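Local coordinates for protein AlkD2 (Streptococcus mutans, PDB 6M9M) that binds inosine-5'-monophosphate and belongs to the HEAT-like repeat family related to DNA glycosylases, although its own biological function is unknown, at residues F44-S49 with M56-L61; E70-M75 with D112-S117. All blocks are in the same frame, centred on the assembly; numbering follows the deposited sequence.

Contact 1. Residues F44-S49 with M56-L61; sequences FLAYQS and MYAVFL
Ala46 shows how small side chains let two helices of a HEAT-like repeat protein approach closely. Its CB meets the CB of Ala58 at 3.8 Å, methyl against methyl. The same methyl also reaches the rim of the Tyr57 ring near the ring plane, with Ala46 CB 4.1 Å from Tyr57 CD1. On its own helix, Leu61 lies over one face of the Tyr57 ring, and the Tyr57 hydroxyl is hydrogen-bonded beyond the contact to Asp30 on helix 21-32.

Tyr47 comes next and makes two different meetings. Ala58 CB lies 3.5 Å from Tyr47 N and 3.8 Å from Tyr47 CB. The same methyl sits near the plane of the Tyr47 ring, at its edge. The backbones are correspondingly close, with Tyr47 CA and Ala58 CA 5.3 Å apart. Farther out, the phenol runs alongside Val59, the two side chains pointing the same way. With CG anti to the Tyr47 nitrogen (chi1 -172°), the ring can bring CE1 to within 3.8 Å of Val59 CG2, obliquely to the ring. Val59 also packs on Val90 and Ala94 of helix 85-102.

Ser49 lies in the turn that leads to helix 52-65, its hydroxyl hydrogen-bonding to Val51 N and to Glu10 of helix 2-13. The two segments thus form the turn end of a roughly antiparallel helix pairing, of the kind HEAT-like repeat proteins are built from.

Everything that meets across this interface is buried and chiefly apolar. Its closeness therefore comes from shape, two alanines between two tyrosine rings, while the Tyr57 hydroxyl is held by Asp30 and that of Tyr47 only weakly by Asp82.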
ATOM      1  N   PHE A  44      10.334  -9.647  12.437  1.00 11.42           N
ATOM      2  CA  PHE A  44       9.236 -10.256  13.182  1.00 11.87           C
ATOM      3  C   PHE A  44       9.263  -9.844  14.647  1.00 12.27           C
ATOM      4  O   PHE A  44       8.211  -9.602  15.250  1.00 12.85           O
ATOM      5  CB  PHE A  44       9.250 -11.775  13.041  1.00 11.47           C
ATOM      6  CG  PHE A  44       8.802 -12.266  11.690  1.00 11.15           C
ATOM      7  CD1 PHE A  44       7.551 -11.966  11.206  1.00 10.40           C
ATOM      8  CD2 PHE A  44       9.633 -13.046  10.910  1.00 12.41           C
ATOM      9  CE1 PHE A  44       7.136 -12.418   9.975  1.00 11.43           C
ATOM     10  CE2 PHE A  44       9.217 -13.513   9.678  1.00 13.40           C
ATOM     11  CZ  PHE A  44       7.956 -13.201   9.221  1.00 12.80           C
ATOM     12  N   LEU A  45      10.455  -9.761  15.243  1.00 13.16           N
ATOM     13  CA  LEU A  45      10.525  -9.353  16.642  1.00 15.08           C
ATOM     14  C   LEU A  45      10.096  -7.903  16.806  1.00 14.53           C
ATOM     15  O   LEU A  45       9.334  -7.571  17.722  1.00 15.27           O
ATOM     16  CB  LEU A  45      11.929  -9.571  17.202  1.00 17.95           C
ATOM     17  CG  LEU A  45      12.039  -9.375  18.717  1.00 20.66           C
ATOM     18  CD1 LEU A  45      11.203 -10.387  19.493  1.00 22.31           C
ATOM     19  CD2 LEU A  45      13.514  -9.442  19.119  1.00 21.69           C
ATOM     20  N   ALA A  46      10.549  -7.026  15.913  1.00 13.91           N
ATOM     21  CA  ALA A  46      10.166  -5.623  16.003  1.00 12.77           C
ATOM     22  C   ALA A  46       8.664  -5.438  15.791  1.00 11.99           C
ATOM     23  O   ALA A  46       8.051  -4.561  16.408  1.00 12.63           O
ATOM     24  CB  ALA A  46      10.965  -4.794  15.001  1.00 13.42           C
ATOM     25  N   TYR A  47       8.055  -6.243  14.914  1.00 10.76           N
ATOM     26  CA  TYR A  47       6.630  -6.101  14.637  1.00 10.49           C
ATOM     27  C   TYR A  47       5.779  -6.459  15.852  1.00 11.21           C
ATOM     28  O   TYR A  47       4.630  -6.018  15.940  1.00 11.76           O
ATOM     29  CB  TYR A  47       6.215  -6.882  13.362  1.00  9.84           C
ATOM     30  CG  TYR A  47       4.778  -6.541  13.008  1.00  9.44           C
ATOM     31  CD1 TYR A  47       4.457  -5.275  12.531  1.00 10.32           C
ATOM     32  CD2 TYR A  47       3.744  -7.434  13.240  1.00  9.30           C
ATOM     33  CE1 TYR A  47       3.151  -4.911  12.295  1.00 10.18           C
ATOM     34  CE2 TYR A  47       2.431  -7.075  12.979  1.00  9.85           C
ATOM     35  CZ  TYR A  47       2.140  -5.805  12.536  1.00  9.35           C
ATOM     36  OH  TYR A  47       0.831  -5.448  12.306  1.00 10.90           O
ATOM     37  N   GLN A  48       6.324  -7.197  16.812  0.89 11.45           N
ATOM     38  CA  GLN A  48       5.585  -7.464  18.034  0.89 12.27           C
ATOM     39  C   GLN A  48       5.629  -6.327  19.042  0.89 12.90           C
ATOM     40  O   GLN A  48       4.934  -6.399  20.061  0.89 14.13           O
ATOM     41  CB  GLN A  48       6.096  -8.731  18.685  0.89 15.24           C
ATOM     42  CG  GLN A  48       5.628  -9.964  17.950  0.89 17.09           C
ATOM     43  CD  GLN A  48       4.128  -9.924  17.660  0.89 17.42           C
ATOM     44  OE1 GLN A  48       3.315  -9.816  18.587  0.89 19.39           O
ATOM     45  NE2 GLN A  48       3.762  -9.967  16.367  0.89 12.02           N
ATOM     46  N   SER A  49       6.393  -5.278  18.784  1.00 13.55           N
ATOM     47  CA  SER A  49       6.488  -4.179  19.729  1.00 13.23           C
ATOM     48  C   SER A  49       5.131  -3.529  19.958  1.00 13.89           C
ATOM     49  O   SER A  49       4.326  -3.380  19.036  1.00 14.27           O
ATOM     50  CB  SER A  49       7.453  -3.140  19.171  1.00 14.30           C
ATOM     51  OG  SER A  49       7.543  -2.014  20.022  1.00 14.46           O
ATOM     52  N   MET A  56       6.162   0.309  12.546  1.00  9.88           N
ATOM     53  CA  MET A  56       6.386   0.963  11.256  1.00  9.74           C
ATOM     54  C   MET A  56       7.738   0.575  10.673  1.00  9.93           C
ATOM     55  O   MET A  56       7.833   0.185   9.506  1.00 10.14           O
ATOM     56  CB  MET A  56       6.287   2.479  11.410  1.00 10.10           C
ATOM     57  CG  MET A  56       4.888   3.025  11.668  1.00 10.86           C
ATOM     58  SD  MET A  56       4.848   4.770  12.133  1.00 12.15           S
ATOM     59  CE  MET A  56       5.717   5.508  10.765  1.00 13.33           C
ATOM     60  N   TYR A  57       8.794   0.690  11.479  1.00 10.19           N
ATOM     61  CA  TYR A  57      10.131   0.236  11.090  1.00 10.28           C
ATOM     62  C   TYR A  57      10.098  -1.205  10.586  1.00 10.08           C
ATOM     63  O   TYR A  57      10.668  -1.530   9.539  1.00 10.16           O
ATOM     64  CB  TYR A  57      11.056   0.408  12.302  1.00 11.47           C
ATOM     65  CG  TYR A  57      12.348  -0.358  12.252  1.00 11.46           C
ATOM     66  CD1 TYR A  57      12.415  -1.646  12.739  1.00 12.51           C
ATOM     67  CD2 TYR A  57      13.503   0.200  11.712  1.00 12.84           C
ATOM     68  CE1 TYR A  57      13.587  -2.366  12.713  1.00 13.42           C
ATOM     69  CE2 TYR A  57      14.693  -0.517  11.684  1.00 13.47           C
ATOM     70  CZ  TYR A  57      14.720  -1.809  12.175  1.00 13.40           C
ATOM     71  OH  TYR A  57      15.867  -2.565  12.172  1.00 14.66           O
ATOM     72  N   ALA A  58       9.421  -2.085  11.329  1.00  9.63           N
ATOM     73  CA  ALA A  58       9.361  -3.494  10.961  1.00 10.06           C
ATOM     74  C   ALA A  58       8.680  -3.698   9.617  1.00  9.36           C
ATOM     75  O   ALA A  58       9.086  -4.571   8.837  1.00  9.72           O
ATOM     76  CB  ALA A  58       8.615  -4.279  12.037  1.00 10.54           C
ATOM     77  N   VAL A  59       7.614  -2.938   9.350  1.00  9.01           N
ATOM     78  CA  VAL A  59       6.893  -3.080   8.088  1.00  9.04           C
ATOM     79  C   VAL A  59       7.725  -2.564   6.921  1.00  8.65           C
ATOM     80  O   VAL A  59       7.682  -3.137   5.826  1.00  9.06           O
ATOM     81  CB  VAL A  59       5.488  -2.465   8.183  1.00  8.77           C
ATOM     82  CG1 VAL A  59       4.758  -2.570   6.861  1.00  8.66           C
ATOM     83  CG2 VAL A  59       4.690  -3.167   9.291  1.00  9.11           C
ATOM     84  N   PHE A  60       8.508  -1.497   7.122  1.00  9.39           N
ATOM     85  CA  PHE A  60       9.468  -1.127   6.085  1.00  9.58           C
ATOM     86  C   PHE A  60      10.431  -2.287   5.809  1.00 10.19           C
ATOM     87  O   PHE A  60      10.743  -2.586   4.651  1.00  9.56           O
ATOM     88  CB  PHE A  60      10.243   0.155   6.438  1.00 10.57           C
ATOM     89  CG  PHE A  60       9.462   1.435   6.230  1.00 11.75           C
ATOM     90  CD1 PHE A  60       9.039   1.801   4.963  1.00 11.76           C
ATOM     91  CD2 PHE A  60       9.187   2.285   7.289  1.00 12.31           C
ATOM     92  CE1 PHE A  60       8.328   2.983   4.765  1.00 12.81           C
ATOM     93  CE2 PHE A  60       8.487   3.467   7.090  1.00 13.12           C
ATOM     94  CZ  PHE A  60       8.062   3.817   5.827  1.00 12.85           C
ATOM     95  N   LEU A  61      10.941  -2.935   6.865  1.00 10.64           N
ATOM     96  CA  LEU A  61      11.796  -4.104   6.662  1.00 10.68           C
ATOM     97  C   LEU A  61      11.086  -5.201   5.874  1.00  9.80           C
ATOM     98  O   LEU A  61      11.660  -5.786   4.952  1.00 10.37           O
ATOM     99  CB  LEU A  61      12.301  -4.659   7.990  1.00 11.11           C
ATOM    100  CG  LEU A  61      13.374  -3.889   8.755  1.00 11.88           C
ATOM    101  CD1 LEU A  61      13.699  -4.672  10.033  1.00 12.52           C
ATOM    102  CD2 LEU A  61      14.611  -3.694   7.909  1.00 13.18           C
TER

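Contact 2. Residues E70-M75 with D112-S117; sequences EILIFM and DEWLKS
Leu72 and Met75 meet Trp114 across two well-separated helices that run in broadly the same direction, with Met75 CA and Trp114 CA 10.3 Å apart. That spacing is too wide for backbone contact, and a single large side chain bridges it. The indole of Trp114 extends towards helix 69-79, its CG lying beside the backbone nitrogen and anti to the carbonyl carbon (chi1 -77°), and the six-membered ring makes the touch.

Two neighbouring ring carbons divide the work. The Leu72 side chain, with CG anti to its backbone nitrogen (chi1 -175°), carries CD1 to the indole, where it lies 3.8 Å from Trp114 CZ2 and obliquely to the ring; nearby, the same ring carbon is 3.9 Å from the Leu72 carbonyl oxygen. Trp114 CH2 instead abuts the next turn of the helix, 3.9 Å from Met75 CB and equally far from the Met75 carbonyl carbon. A bend at the end of the methionine brings Met75 CE back to 4.2 Å from Trp114 CH2. The indole thus rests partly on helix backbone as well as on aliphatic side chains, in a buried meeting, apolar between the side chains.

Beside this contact, Glu113 forms a salt bridge with Arg76, adding a charged tie between the same two helices. Helix 85-102, which lies between them in sequence, packs against both sides: Leu91 touches both Met75 and Trp114, Phe98 packs on Leu72, and the Phe95 ring meets the indole. Helix 120-129 adds Thr122 and Ala126 around Trp114, so the tryptophan joins four helices of the all-helical array.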
ATOM      1  N   GLU A  70       6.959 -15.869   2.360  1.00 10.26           N
ATOM      2  CA  GLU A  70       6.423 -15.897   3.718  1.00 10.27           C
ATOM      3  C   GLU A  70       6.319 -14.505   4.320  1.00 10.00           C
ATOM      4  O   GLU A  70       5.387 -14.230   5.090  1.00 10.34           O
ATOM      5  CB  GLU A  70       7.257 -16.816   4.592  1.00 11.31           C
ATOM      6  CG  GLU A  70       7.123 -18.272   4.209  1.00 14.00           C
ATOM      7  CD  GLU A  70       7.926 -19.193   5.107  1.00 15.59           C
ATOM      8  OE1 GLU A  70       8.925 -19.737   4.627  1.00 18.38           O
ATOM      9  OE2 GLU A  70       7.546 -19.377   6.282  1.00 14.66           O
ATOM     10  N   ILE A  71       7.247 -13.614   3.981  1.00  9.35           N
ATOM     11  CA  ILE A  71       7.151 -12.231   4.431  0.61  8.94           C
ATOM     12  C   ILE A  71       5.972 -11.543   3.754  1.00  8.51           C
ATOM     13  O   ILE A  71       5.192 -10.827   4.397  1.00  8.78           O
ATOM     14  CB  ILE A  71       8.478 -11.495   4.156  0.61  9.47           C
ATOM     15  CG1 ILE A  71       9.643 -12.121   4.942  0.61 10.85           C
ATOM     16  CG2 ILE A  71       8.329 -10.012   4.472  0.61 10.23           C
ATOM     17  CD1 ILE A  71       9.606 -11.867   6.435  0.61 12.71           C
ATOM     18  N   LEU A  72       5.839 -11.732   2.436  1.00  8.23           N
ATOM     19  CA  LEU A  72       4.742 -11.093   1.713  1.00  8.77           C
ATOM     20  C   LEU A  72       3.376 -11.560   2.223  1.00  8.48           C
ATOM     21  O   LEU A  72       2.458 -10.748   2.367  1.00  9.21           O
ATOM     22  CB  LEU A  72       4.906 -11.331   0.219  1.00  9.90           C
ATOM     23  CG  LEU A  72       3.908 -10.636  -0.681  1.00 11.53           C
ATOM     24  CD1 LEU A  72       4.010  -9.133  -0.559  1.00 13.12           C
ATOM     25  CD2 LEU A  72       4.073 -11.074  -2.115  1.00 13.89           C
ATOM     26  N   ILE A  73       3.227 -12.863   2.517  1.00  8.52           N
ATOM     27  CA  ILE A  73       1.975 -13.366   3.087  1.00  8.72           C
ATOM     28  C   ILE A  73       1.720 -12.743   4.455  1.00  7.54           C
ATOM     29  O   ILE A  73       0.584 -12.393   4.788  1.00  8.65           O
ATOM     30  CB  ILE A  73       1.995 -14.907   3.162  1.00  9.82           C
ATOM     31  CG1 ILE A  73       1.881 -15.528   1.766  1.00 12.73           C
ATOM     32  CG2 ILE A  73       0.907 -15.430   4.094  1.00 10.49           C
ATOM     33  CD1 ILE A  73       2.201 -17.021   1.721  1.00 15.58           C
ATOM     34  N   PHE A  74       2.756 -12.615   5.285  1.00  8.31           N
ATOM     35  CA  PHE A  74       2.567 -11.985   6.592  1.00  8.34           C
ATOM     36  C   PHE A  74       2.109 -10.533   6.448  1.00  8.14           C
ATOM     37  O   PHE A  74       1.228 -10.073   7.188  1.00  8.05           O
ATOM     38  CB  PHE A  74       3.850 -12.096   7.398  1.00  8.69           C
ATOM     39  CG  PHE A  74       3.714 -11.718   8.844  1.00  8.98           C
ATOM     40  CD1 PHE A  74       3.338 -12.655   9.783  1.00  9.09           C
ATOM     41  CD2 PHE A  74       3.978 -10.432   9.266  1.00  8.96           C
ATOM     42  CE1 PHE A  74       3.224 -12.320  11.125  1.00  9.68           C
ATOM     43  CE2 PHE A  74       3.869 -10.093  10.615  1.00  9.65           C
ATOM     44  CZ  PHE A  74       3.495 -11.041  11.539  1.00 10.13           C
ATOM     45  N   MET A  75       2.666  -9.804   5.476  1.00  7.86           N
ATOM     46  CA  MET A  75       2.180  -8.460   5.181  1.00  7.52           C
ATOM     47  C   MET A  75       0.706  -8.483   4.788  1.00  8.16           C
ATOM     48  O   MET A  75      -0.110  -7.702   5.300  1.00  8.91           O
ATOM     49  CB  MET A  75       3.003  -7.855   4.041  1.00  8.32           C
ATOM     50  CG  MET A  75       4.439  -7.490   4.364  1.00  9.14           C
ATOM     51  SD  MET A  75       5.458  -7.167   2.910  1.00 10.11           S
ATOM     52  CE  MET A  75       4.490  -5.942   2.044  1.00 11.12           C
ATOM     53  N   ASP A 112      -3.441  -8.233  -8.111  1.00  9.17           N
ATOM     54  CA  ASP A 112      -4.822  -8.686  -8.243  1.00 10.38           C
ATOM     55  C   ASP A 112      -5.265  -9.464  -7.009  1.00 10.73           C
ATOM     56  O   ASP A 112      -6.407  -9.338  -6.560  1.00 12.80           O
ATOM     57  CB  ASP A 112      -4.963  -9.503  -9.533  1.00 11.02           C
ATOM     58  CG  ASP A 112      -4.831  -8.629 -10.778  1.00 12.93           C
ATOM     59  OD1 ASP A 112      -5.082  -7.415 -10.656  1.00 14.74           O
ATOM     60  OD2 ASP A 112      -4.471  -9.130 -11.865  1.00 14.50           O
ATOM     61  N   GLU A 113      -4.375 -10.272  -6.443  0.98 10.52           N
ATOM     62  CA  GLU A 113      -4.694 -11.007  -5.222  0.98 11.48           C
ATOM     63  C   GLU A 113      -5.001 -10.063  -4.065  0.98 10.42           C
ATOM     64  O   GLU A 113      -5.991 -10.241  -3.350  0.98 11.97           O
ATOM     65  CB  GLU A 113      -3.510 -11.915  -4.912  0.98 15.43           C
ATOM     66  CG  GLU A 113      -3.578 -12.744  -3.683  0.98 19.90           C
ATOM     67  CD  GLU A 113      -2.366 -13.675  -3.618  0.98 24.94           C
ATOM     68  OE1 GLU A 113      -1.341 -13.284  -3.028  0.98 27.82           O
ATOM     69  OE2 GLU A 113      -2.417 -14.775  -4.203  0.98 27.82           O
ATOM     70  N   TRP A 114      -4.181  -9.029  -3.874  1.00  9.29           N
ATOM     71  CA  TRP A 114      -4.433  -8.104  -2.773  1.00  9.30           C
ATOM     72  C   TRP A 114      -5.725  -7.321  -2.992  1.00  8.93           C
ATOM     73  O   TRP A 114      -6.479  -7.090  -2.043  1.00  9.15           O
ATOM     74  CB  TRP A 114      -3.245  -7.163  -2.581  1.00  8.86           C
ATOM     75  CG  TRP A 114      -2.058  -7.775  -1.881  1.00  8.53           C
ATOM     76  CD1 TRP A 114      -1.455  -8.975  -2.139  1.00  8.66           C
ATOM     77  CD2 TRP A 114      -1.344  -7.199  -0.781  1.00  8.82           C
ATOM     78  NE1 TRP A 114      -0.405  -9.171  -1.277  1.00  8.83           N
ATOM     79  CE2 TRP A 114      -0.311  -8.097  -0.433  1.00  8.55           C
ATOM     80  CE3 TRP A 114      -1.480  -6.011  -0.060  1.00  9.36           C
ATOM     81  CZ2 TRP A 114       0.581  -7.840   0.608  1.00  8.99           C
ATOM     82  CZ3 TRP A 114      -0.585  -5.746   0.962  1.00  9.13           C
ATOM     83  CH2 TRP A 114       0.424  -6.667   1.299  1.00  9.44           C
ATOM     84  N   LEU A 115      -6.007  -6.905  -4.237  1.00  8.82           N
ATOM     85  CA  LEU A 115      -7.231  -6.159  -4.507  1.00  9.22           C
ATOM     86  C   LEU A 115      -8.490  -6.989  -4.263  1.00 10.17           C
ATOM     87  O   LEU A 115      -9.558  -6.409  -4.028  1.00 11.03           O
ATOM     88  CB  LEU A 115      -7.237  -5.656  -5.954  1.00  9.49           C
ATOM     89  CG  LEU A 115      -6.217  -4.600  -6.341  1.00  9.72           C
ATOM     90  CD1 LEU A 115      -6.200  -4.427  -7.856  1.00 10.73           C
ATOM     91  CD2 LEU A 115      -6.520  -3.284  -5.656  1.00 11.09           C
ATOM     92  N   LYS A 116      -8.385  -8.318  -4.297  1.00 11.04           N
ATOM     93  CA  LYS A 116      -9.515  -9.216  -4.085  0.68 12.65           C
ATOM     94  C   LYS A 116      -9.524  -9.839  -2.693  1.00 12.46           C
ATOM     95  O   LYS A 116     -10.384 -10.672  -2.401  1.00 14.76           O
ATOM     96  CB  LYS A 116      -9.528 -10.300  -5.166  1.00 15.59           C
ATOM     97  CG  LYS A 116      -9.822  -9.747  -6.557  1.00 20.52           C
ATOM     98  CD  LYS A 116      -9.762 -10.807  -7.637  0.68 24.52           C
ATOM     99  CE  LYS A 116      -9.834 -10.170  -9.020  0.68 27.07           C
ATOM    100  NZ  LYS A 116     -11.009  -9.265  -9.159  0.68 28.76           N
ATOM    101  N   SER A 117      -8.623  -9.417  -1.814  1.00 11.63           N
ATOM    102  CA  SER A 117      -8.505 -10.005  -0.492  1.00 12.89           C
ATOM    103  C   SER A 117      -9.706  -9.690   0.392  1.00 12.67           C
ATOM    104  O   SER A 117     -10.400  -8.693   0.216  1.00 13.17           O
ATOM    105  CB  SER A 117      -7.276  -9.447   0.224  0.80 15.29           C
ATOM    106  OG  SER A 117      -7.378  -9.681   1.620  0.80 16.38           O
TER

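Within this all-helical array, local hairpin packing and longer-range packing follow one another. Contact 1 closes before contact 2 opens: the first pairs helices 36-47 and 52-65 across a short turn, whereas the second joins helices 69-79 and 108-115 over 36 intervening residues. Their centres lie about 17 Å apart, yet they touch: Tyr47 CD2 is 3.7 Å from Phe74 CE2, and Phe44 meets Phe74 edge-to-face. Helix 85-102 packs against both contacts. Its Arg86 binds inosine-5'-monophosphate, with its side chain about 10 Å from that of Val59; contact 2 lies away from that site. Contact 1 joins neighbouring helices and contact 2 reaches past helix 85-102, so both belong to one continuous helical array.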